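RagA protein (Porphyromonas gingivalis, PDB 6SLN) is a TonB-dependent receptor of the outer membrane that probably takes up its substrate through a plugged beta-barrel, powered by TonB. Local coordinates at residues S96-G100 with M584-F588. Numbering follows the deposited sequence.
Sequences STVSG and MYIDF
Thr97 and Ser99 close on a single carboxylate oxygen of Asp587, fastening a type I beta turn of the plug domain to the wall of the TonB-dependent receptor barrel. Asp587 OD2 accepts three hydrogen bonds. Thr97 OG1 donates to Asp587 OD2 from 2.7 Å, almost straight above the carboxylate, 80° out of its plane. Ser99 OG, likewise 2.7 Å from Asp587 OD2, approaches from the opposite face at a shallower 53°. The third donor is the backbone: Ser99 N lies 3.3 Å from Asp587 OD2, nearly in line with the CG-OD2 bond. With a hydroxyl over each face and an amide ahead, three neutral donors around one oxygen would be expected to stabilise a carboxylate that is probably ionised.

With OG beside its own backbone N (chi1 -36°), the Ser99 hydroxyl is brought round to the same oxygen that the amide meets. Between the two hydroxyl residues, Val98 turns to the barrel as well, laying CG1 obliquely against the Tyr585 ring, 4.1 Å from Tyr585 CG; Met613 of the adjoining strand 604-614 touches both side chains.

Around this grip, Ser190, from another loop, packs on Thr97, Ser99 and Asp587. Backbone bonds of Asp587 to Gly611 and of Ile586 to Tyr578 hold strand 584-595 between its two antiparallel neighbours. The turn itself is closed by Gly100 N, 3.2 Å from Thr97 O.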
loop_
_atom_site.group_PDB
_atom_site.type_symbol
_atom_site.label_atom_id
_atom_site.label_comp_id
_atom_site.label_asym_id
_atom_site.label_seq_id
_atom_site.Cartn_x
_atom_site.Cartn_y
_atom_site.Cartn_z
ATOM N N SER A 96 -12.826 -36.577 21.007
ATOM C CA SER A 96 -11.893 -37.292 21.872
ATOM C C SER A 96 -11.691 -38.717 21.379
ATOM O O SER A 96 -11.800 -38.989 20.178
ATOM C CB SER A 96 -12.404 -37.307 23.318
ATOM O OG SER A 96 -13.080 -36.101 23.643
ATOM N N THR A 97 -11.407 -39.627 22.308
ATOM C CA THR A 97 -11.478 -41.059 22.058
ATOM C C THR A 97 -11.286 -41.807 23.372
ATOM O O THR A 97 -10.647 -41.312 24.306
ATOM C CB THR A 97 -10.448 -41.515 21.014
ATOM O OG1 THR A 97 -10.847 -42.782 20.470
ATOM C CG2 THR A 97 -9.077 -41.634 21.626
ATOM N N VAL A 98 -11.841 -43.020 23.411
ATOM C CA VAL A 98 -11.921 -43.800 24.641
ATOM C C VAL A 98 -10.535 -44.187 25.154
ATOM O O VAL A 98 -10.323 -44.303 26.368
ATOM C CB VAL A 98 -12.805 -45.041 24.387
ATOM C CG1 VAL A 98 -13.346 -45.603 25.700
ATOM C CG2 VAL A 98 -13.938 -44.719 23.388
ATOM N N SER A 99 -9.577 -44.401 24.247
ATOM C CA SER A 99 -8.220 -44.816 24.584
ATOM C C SER A 99 -7.259 -43.649 24.728
ATOM O O SER A 99 -6.104 -43.862 25.111
ATOM C CB SER A 99 -7.660 -45.747 23.501
ATOM O OG SER A 99 -8.657 -46.586 22.959
ATOM N N GLY A 100 -7.694 -42.435 24.407
ATOM C CA GLY A 100 -6.762 -41.344 24.233
ATOM C C GLY A 100 -6.367 -40.697 25.548
ATOM O O GLY A 100 -7.158 -40.606 26.487
ATOM N N MET A 584 -14.278 -53.702 27.169
ATOM C CA MET A 584 -13.158 -53.734 26.228
ATOM C C MET A 584 -13.493 -52.888 25.004
ATOM O O MET A 584 -14.410 -53.226 24.248
ATOM C CB MET A 584 -12.835 -55.164 25.806
ATOM C CG MET A 584 -11.661 -55.273 24.851
ATOM S SD MET A 584 -11.428 -56.980 24.347
ATOM C CE MET A 584 -11.850 -56.891 22.619
ATOM N N TYR A 585 -12.731 -51.814 24.794
ATOM C CA TYR A 585 -12.913 -50.919 23.658
ATOM C C TYR A 585 -11.631 -50.868 22.835
ATOM O O TYR A 585 -10.526 -50.850 23.387
ATOM C CB TYR A 585 -13.302 -49.502 24.119
ATOM C CG TYR A 585 -14.583 -49.440 24.920
ATOM C CD1 TYR A 585 -15.815 -49.314 24.291
ATOM C CD2 TYR A 585 -14.559 -49.519 26.307
ATOM C CE1 TYR A 585 -16.993 -49.262 25.026
ATOM C CE2 TYR A 585 -15.731 -49.470 27.053
ATOM C CZ TYR A 585 -16.944 -49.340 26.407
ATOM O OH TYR A 585 -18.108 -49.291 27.140
ATOM N N ILE A 586 -11.780 -50.856 21.510
ATOM C CA ILE A 586 -10.653 -50.705 20.596
ATOM C C ILE A 586 -10.955 -49.586 19.611
ATOM O O ILE A 586 -12.039 -49.544 19.021
ATOM C CB ILE A 586 -10.334 -52.004 19.840
ATOM C CG1 ILE A 586 -9.975 -53.116 20.827
ATOM C CG2 ILE A 586 -9.188 -51.754 18.875
ATOM C CD1 ILE A 586 -8.498 -53.198 21.156
ATOM N N ASP A 587 -10.001 -48.676 19.455
ATOM C CA ASP A 587 -10.024 -47.632 18.448
ATOM C C ASP A 587 -8.968 -47.940 17.400
ATOM O O ASP A 587 -7.927 -48.538 17.691
ATOM C CB ASP A 587 -9.759 -46.252 19.060
ATOM C CG ASP A 587 -10.733 -45.910 20.171
ATOM O OD1 ASP A 587 -11.935 -46.226 20.041
ATOM O OD2 ASP A 587 -10.291 -45.327 21.182
ATOM N N PHE A 588 -9.247 -47.524 16.174
ATOM C CA PHE A 588 -8.351 -47.768 15.060
ATOM C C PHE A 588 -8.548 -46.614 14.089
ATOM O O PHE A 588 -9.687 -46.244 13.797
ATOM C CB PHE A 588 -8.655 -49.126 14.422
ATOM C CG PHE A 588 -8.011 -49.325 13.094
ATOM C CD1 PHE A 588 -6.634 -49.192 12.953
ATOM C CD2 PHE A 588 -8.773 -49.641 11.980
ATOM C CE1 PHE A 588 -6.021 -49.370 11.719
ATOM C CE2 PHE A 588 -8.169 -49.820 10.744
ATOM C CZ PHE A 588 -6.786 -49.684 10.616
#